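Side-chain contacts in AxyAgu115A (Amphibacillus xylanus NBRC 15112, PDB 6NPS), which is a family GH115 alpha-glucuronidase, a hydrolase that probably removes glucuronic acid side groups from arabinoglucuronoxylan: residues 222-227 against 254-259; 230-235 against 289-294. The protein carries 3 engineered substitutions. All coordinates share one frame; numbering follows the deposited sequence.

Contact 1: 222-227 against 254-259; sequences FNDDGP and GEEYKY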
loop_
_atom_site.group_PDB
_atom_site.type_symbol
_atom_site.label_atom_id
_atom_site.label_comp_id
_atom_site.label_asym_id
_atom_site.label_seq_id
_atom_site.Cartn_x
_atom_site.Cartn_y
_atom_site.Cartn_z
ATOM N N PHE A 222 -6.638 -44.838 -16.407
ATOM C CA PHE A 222 -7.377 -45.074 -17.629
ATOM C C PHE A 222 -7.433 -46.566 -17.927
ATOM O O PHE A 222 -8.480 -47.070 -18.344
ATOM C CB PHE A 222 -6.728 -44.302 -18.758
ATOM C CG PHE A 222 -7.432 -44.439 -20.091
ATOM C CD1 PHE A 222 -8.547 -43.672 -20.399
ATOM C CD2 PHE A 222 -6.962 -45.361 -21.038
ATOM C CE1 PHE A 222 -9.150 -43.789 -21.690
ATOM C CE2 PHE A 222 -7.577 -45.519 -22.270
ATOM C CZ PHE A 222 -8.658 -44.704 -22.612
ATOM N N ASN A 223 -6.338 -47.296 -17.656
ATOM C CA ASN A 223 -6.295 -48.747 -17.969
ATOM C C ASN A 223 -7.110 -49.609 -17.022
ATOM O O ASN A 223 -7.278 -50.801 -17.302
ATOM C CB ASN A 223 -4.864 -49.276 -17.958
ATOM C CG ASN A 223 -4.025 -48.664 -19.063
ATOM O OD1 ASN A 223 -4.530 -48.386 -20.158
ATOM N ND2 ASN A 223 -2.742 -48.403 -18.772
ATOM N N ASP A 224 -7.625 -49.039 -15.923
ATOM C CA ASP A 224 -8.273 -49.795 -14.863
ATOM C C ASP A 224 -9.681 -49.332 -14.512
ATOM O O ASP A 224 -10.357 -50.040 -13.757
ATOM C CB ASP A 224 -7.429 -49.731 -13.578
ATOM C CG ASP A 224 -6.002 -50.246 -13.779
ATOM O OD1 ASP A 224 -5.805 -51.490 -13.780
ATOM O OD2 ASP A 224 -5.077 -49.413 -13.928
ATOM N N ASP A 225 -10.132 -48.171 -15.005
ATOM C CA ASP A 225 -11.342 -47.506 -14.525
ATOM C C ASP A 225 -12.529 -47.703 -15.451
ATOM O O ASP A 225 -13.522 -46.973 -15.328
ATOM C CB ASP A 225 -11.114 -45.996 -14.372
ATOM C CG ASP A 225 -10.211 -45.639 -13.190
ATOM O OD1 ASP A 225 -9.952 -46.518 -12.326
ATOM O OD2 ASP A 225 -9.763 -44.457 -13.132
ATOM N N GLY A 226 -12.429 -48.627 -16.415
ATOM C CA GLY A 226 -13.410 -48.758 -17.469
ATOM C C GLY A 226 -14.843 -48.958 -17.030
ATOM O O GLY A 226 -15.754 -48.403 -17.660
ATOM N N PRO A 227 -15.112 -49.760 -15.975
ATOM C CA PRO A 227 -14.271 -50.602 -15.102
ATOM C C PRO A 227 -13.312 -51.513 -15.883
ATOM O O PRO A 227 -13.569 -51.764 -17.062
ATOM C CB PRO A 227 -15.293 -51.442 -14.326
ATOM C CG PRO A 227 -16.514 -50.603 -14.302
ATOM C CD PRO A 227 -16.541 -49.902 -15.647
ATOM N N GLY A 254 0.076 -42.560 -14.418
ATOM C CA GLY A 254 0.831 -42.079 -13.274
ATOM C C GLY A 254 0.393 -42.644 -11.937
ATOM O O GLY A 254 1.190 -42.687 -10.993
ATOM N N GLU A 255 -0.863 -43.072 -11.814
ATOM C CA GLU A 255 -1.322 -43.587 -10.523
ATOM C C GLU A 255 -1.152 -45.109 -10.378
ATOM O O GLU A 255 -1.347 -45.641 -9.268
ATOM C CB GLU A 255 -2.792 -43.215 -10.300
ATOM C CG GLU A 255 -3.037 -41.713 -10.122
ATOM C CD GLU A 255 -2.655 -41.217 -8.735
ATOM O OE1 GLU A 255 -1.482 -40.825 -8.517
ATOM O OE2 GLU A 255 -3.543 -41.226 -7.856
ATOM N N GLU A 256 -0.796 -45.825 -11.456
ATOM C CA GLU A 256 -0.720 -47.288 -11.375
ATOM C C GLU A 256 0.279 -47.736 -10.321
ATOM O O GLU A 256 -0.023 -48.621 -9.513
ATOM C CB GLU A 256 -0.371 -47.894 -12.738
ATOM C CG GLU A 256 -1.495 -47.673 -13.775
ATOM C CD GLU A 256 -1.369 -48.524 -15.052
ATOM O OE1 GLU A 256 -1.116 -49.754 -14.950
ATOM O OE2 GLU A 256 -1.555 -47.949 -16.165
ATOM N N TYR A 257 1.479 -47.125 -10.302
ATOM C CA TYR A 257 2.541 -47.635 -9.432
ATOM C C TYR A 257 2.160 -47.520 -7.965
ATOM O O TYR A 257 2.543 -48.373 -7.145
ATOM C CB TYR A 257 3.865 -46.911 -9.710
ATOM C CG TYR A 257 5.066 -47.559 -8.998
ATOM C CD1 TYR A 257 5.824 -46.846 -8.091
ATOM C CD2 TYR A 257 5.442 -48.868 -9.271
ATOM C CE1 TYR A 257 6.914 -47.410 -7.451
ATOM C CE2 TYR A 257 6.538 -49.464 -8.618
ATOM C CZ TYR A 257 7.270 -48.730 -7.709
ATOM O OH TYR A 257 8.355 -49.289 -7.056
ATOM N N LYS A 258 1.375 -46.505 -7.624
ATOM C CA LYS A 258 0.967 -46.312 -6.240
ATOM C C LYS A 258 0.247 -47.535 -5.670
ATOM O O LYS A 258 0.385 -47.822 -4.479
ATOM C CB LYS A 258 0.081 -45.068 -6.126
ATOM C CG LYS A 258 -0.094 -44.595 -4.710
ATOM C CD LYS A 258 -1.177 -43.530 -4.569
ATOM C CE LYS A 258 -2.296 -43.696 -5.588
ATOM N NZ LYS A 258 -3.414 -42.744 -5.316
ATOM N N TYR A 259 -0.526 -48.253 -6.486
ATOM C CA TYR A 259 -1.302 -49.402 -6.009
ATOM C C TYR A 259 -0.555 -50.721 -6.130
ATOM O O TYR A 259 -0.951 -51.700 -5.492
ATOM C CB TYR A 259 -2.613 -49.541 -6.801
ATOM C CG TYR A 259 -3.573 -48.367 -6.693
ATOM C CD1 TYR A 259 -4.628 -48.382 -5.778
ATOM C CD2 TYR A 259 -3.431 -47.250 -7.511
ATOM C CE1 TYR A 259 -5.508 -47.316 -5.682
ATOM C CE2 TYR A 259 -4.306 -46.173 -7.414
ATOM C CZ TYR A 259 -5.344 -46.213 -6.505
ATOM O OH TYR A 259 -6.218 -45.151 -6.399
HETATM O O HOH W 1 -4.219 -47.154 -15.748
HETATM O O HOH W 2 -2.900 -50.880 -12.858
#

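Contact 2: 230-235 against 289-294; sequences ANVELA and KRTGHF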
loop_
_atom_site.group_PDB
_atom_site.type_symbol
_atom_site.label_atom_id
_atom_site.label_comp_id
_atom_site.label_asym_id
_atom_site.label_seq_id
_atom_site.Cartn_x
_atom_site.Cartn_y
_atom_site.Cartn_z
ATOM N N ALA A 230 -12.210 -51.551 -19.978
ATOM C CA ALA A 230 -13.208 -51.064 -20.940
ATOM C C ALA A 230 -12.844 -49.720 -21.590
ATOM O O ALA A 230 -13.257 -49.471 -22.732
ATOM C CB ALA A 230 -14.585 -50.993 -20.274
ATOM N N ASN A 231 -12.091 -48.826 -20.925
ATOM C CA ASN A 231 -11.722 -47.574 -21.605
ATOM C C ASN A 231 -10.748 -47.858 -22.758
ATOM O O ASN A 231 -10.881 -47.323 -23.878
ATOM C CB ASN A 231 -11.057 -46.568 -20.637
ATOM C CG ASN A 231 -11.977 -46.054 -19.556
ATOM O OD1 ASN A 231 -13.190 -45.964 -19.736
ATOM N ND2 ASN A 231 -11.392 -45.699 -18.403
ATOM N N VAL A 232 -9.722 -48.650 -22.467
ATOM C CA VAL A 232 -8.725 -49.045 -23.449
ATOM C C VAL A 232 -9.391 -49.778 -24.606
ATOM O O VAL A 232 -9.085 -49.533 -25.788
ATOM C CB VAL A 232 -7.682 -49.935 -22.756
ATOM C CG1 VAL A 232 -6.691 -50.465 -23.747
ATOM C CG2 VAL A 232 -6.993 -49.150 -21.690
ATOM N N GLU A 233 -10.287 -50.710 -24.287
ATOM C CA GLU A 233 -10.909 -51.490 -25.352
ATOM C C GLU A 233 -11.740 -50.582 -26.253
ATOM O O GLU A 233 -11.673 -50.703 -27.478
ATOM C CB GLU A 233 -11.756 -52.617 -24.764
ATOM C CG GLU A 233 -10.966 -53.669 -24.017
ATOM C CD GLU A 233 -11.835 -54.561 -23.103
ATOM O OE1 GLU A 233 -11.351 -55.631 -22.676
ATOM O OE2 GLU A 233 -12.992 -54.196 -22.797
ATOM N N LEU A 234 -12.464 -49.616 -25.663
ATOM C CA LEU A 234 -13.314 -48.717 -26.451
ATOM C C LEU A 234 -12.470 -47.801 -27.333
ATOM O O LEU A 234 -12.791 -47.593 -28.512
ATOM C CB LEU A 234 -14.213 -47.890 -25.512
ATOM C CG LEU A 234 -15.296 -47.004 -26.165
ATOM C CD1 LEU A 234 -16.232 -47.883 -27.022
ATOM C CD2 LEU A 234 -16.100 -46.186 -25.162
ATOM N N ALA A 235 -11.390 -47.231 -26.787
ATOM C CA ALA A 235 -10.514 -46.395 -27.611
ATOM C C ALA A 235 -10.017 -47.172 -28.830
ATOM O O ALA A 235 -10.053 -46.684 -29.971
ATOM C CB ALA A 235 -9.323 -45.877 -26.788
ATOM N N LYS A 289 3.007 -55.814 -21.595
ATOM C CA LYS A 289 2.220 -57.025 -21.821
ATOM C C LYS A 289 0.724 -56.754 -21.702
ATOM O O LYS A 289 -0.073 -57.410 -22.376
ATOM C CB LYS A 289 2.618 -58.111 -20.823
ATOM C CG LYS A 289 3.936 -58.798 -21.102
ATOM C CD LYS A 289 4.106 -60.016 -20.175
ATOM C CE LYS A 289 5.432 -60.736 -20.422
ATOM N NZ LYS A 289 5.580 -61.972 -19.588
ATOM N N ARG A 290 0.320 -55.803 -20.850
ATOM C CA ARG A 290 -1.102 -55.651 -20.551
ATOM C C ARG A 290 -1.842 -54.880 -21.645
ATOM O O ARG A 290 -2.984 -55.214 -21.974
ATOM C CB ARG A 290 -1.280 -54.970 -19.195
ATOM C CG ARG A 290 -2.554 -55.364 -18.481
ATOM C CD ARG A 290 -2.839 -54.441 -17.310
ATOM N NE ARG A 290 -4.229 -54.536 -16.882
ATOM C CZ ARG A 290 -4.914 -53.522 -16.362
ATOM N NH1 ARG A 290 -4.323 -52.344 -16.208
ATOM N NH2 ARG A 290 -6.182 -53.677 -16.005
ATOM N N THR A 291 -1.255 -53.824 -22.200
ATOM C CA THR A 291 -1.970 -53.075 -23.227
ATOM C C THR A 291 -1.126 -52.857 -24.481
ATOM O O THR A 291 -1.508 -52.051 -25.341
ATOM C CB THR A 291 -2.485 -51.719 -22.679
ATOM O OG1 THR A 291 -1.386 -50.863 -22.370
ATOM C CG2 THR A 291 -3.334 -51.938 -21.439
ATOM N N GLY A 292 -0.023 -53.592 -24.642
ATOM C CA GLY A 292 0.825 -53.380 -25.803
ATOM C C GLY A 292 0.176 -53.730 -27.132
ATOM O O GLY A 292 0.635 -53.257 -28.180
ATOM N N HIS A 293 -0.891 -54.511 -27.124
ATOM C CA HIS A 293 -1.492 -54.919 -28.393
ATOM C C HIS A 293 -2.608 -53.986 -28.860
ATOM O O HIS A 293 -3.154 -54.190 -29.954
ATOM C CB HIS A 293 -2.022 -56.344 -28.294
ATOM C CG HIS A 293 -3.071 -56.527 -27.246
ATOM N ND1 HIS A 293 -2.804 -56.430 -25.896
ATOM C CD2 HIS A 293 -4.391 -56.813 -27.348
ATOM C CE1 HIS A 293 -3.913 -56.648 -25.212
ATOM N NE2 HIS A 293 -4.890 -56.886 -26.068
ATOM N N PHE A 294 -2.953 -52.977 -28.065
ATOM C CA PHE A 294 -3.889 -51.950 -28.487
ATOM C C PHE A 294 -3.139 -50.866 -29.247
ATOM O O PHE A 294 -1.909 -50.826 -29.266
ATOM C CB PHE A 294 -4.608 -51.367 -27.273
ATOM C CG PHE A 294 -5.402 -52.371 -26.504
ATOM C CD1 PHE A 294 -6.574 -52.884 -27.023
ATOM C CD2 PHE A 294 -4.974 -52.811 -25.254
ATOM C CE1 PHE A 294 -7.313 -53.824 -26.319
ATOM C CE2 PHE A 294 -5.712 -53.725 -24.540
ATOM C CZ PHE A 294 -6.882 -54.249 -25.081
#

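Contact 1: 222-227 against 254-259
Asn223 and Glu256 make the one direct hydrogen bond between 222-227 and 254-259. Asn223 ND2 donates a hydrogen bond to Glu256 OE2 at 2.9 Å. The bond is bent, with an angle of 146° at the hydrogen. OE2 is met on its syn side, somewhat out of the carboxylate plane. Amide and carboxylate stand almost perpendicular, 86° apart. Glu256 reaches across because its CG lies anti to the carbonyl carbon (chi1 -66°) and the chain runs extended beyond it. This is the close, buried part of the contact.

The Asp224 part is looser and partly exposed. Asp224 OD2 comes no nearer than 4.1 Å to Glu256 OE1, and two waters fill in between the carboxylates. Water 1 accepts a hydrogen bond from Asn223 N at 2.9 Å and donates to Asp224 OD2. It also donates weakly to Glu256 OE2. Water 2 donates to both acids, at 2.8 Å to Asp224 OD2 and 3.0 Å to Glu256 OE1.

Each acid has its own arginine. Asp224 OD1 pairs with Arg290 of helix 277-291, and Glu256 OE1 with Arg252. Glu256 OE2 also accepts from Tyr253 N, so both oxygens of this buried side chain have partners. With an alanine in place of Glu256, the amide of Asn223 is likely to lose its acceptor here and Arg252 this counter-charge.

The contact joins the loop after strand 212-214 of the TIM-barrel domain to the start of helix 256-260, in the part of the chain between strands 241-242 and 298-300. Two carboxylates cross here with their planes nearly perpendicular. The separate arginines and the donating waters are likely to offset their repulsion.

Contact 2: 230-235 against 289-294
The Phe294 ring lies between Val232 on one face and His293 on the other. Val232 CG1 sits 3.3 Å above the plane of the Phe294 ring, displaced toward the rim. Val232 CG1 makes a CH-pi contact, 3.5 Å from the Phe294 ring centroid and 23° off the ring normal. The ring atom nearest to Val232 CG1 is Phe294 CD2, at 3.3 Å. On the opposite face His293 NE2 lies 3.4 Å above the plane of the Phe294 ring, again toward the rim. Thr291 CB meets the ring edge in plane. Glu233 CG approaches obliquely, 4.3 Å from Phe294 CZ.

The valine methyl reaches the ring because CG1 stands anti to the backbone N (chi1 175°). Val232 CG1 also touches Thr291 CG2 at 4.3 Å. The other branch of Val232 belongs to a different surface, as this side chain also packs on Phe222 and Asn223. Val232 and Thr291 are buried, while Glu233 on the outer flank is exposed.

In 289-294, helix 277-291 gives way to a type I beta turn from Thr291 to Phe294. Phe294 N bonds back to Thr291 O at 3.2 Å. The turn brings Thr291 and His293 against the Phe294 ring. The contact therefore sets the turn at the end of helix 277-291 against the first turn of helix 230-238. Both belong to the barrel domain, and the turn leads on to strand 298-300.

Between the two segments the attachment is apolar, without direct hydrogen bonds or salt bridges. It rests mainly on one methyl over one aromatic face, which is consistent with shape and dispersion holding the pair.

Overall arrangement
Both contacts lie in the GH115 barrel domain, on the same side of the chain's centre, with centres 12 Å apart. Their segments alternate along the chain. Contact 1 is the more buried, yet its chemistry is polar, hydrated and charged. Contact 2 is apolar and lies partly at the surface. They hold neighbouring elements: the loop 222-227 runs on into helix 230-238, and helix 256-260 is followed by helix 277-291. Direct links join them. One is the salt bridge between Asp224 and Arg290. In another, Phe222 O probably accepts from Asn231 ND2. The same corner thus combines ionic and apolar attachment.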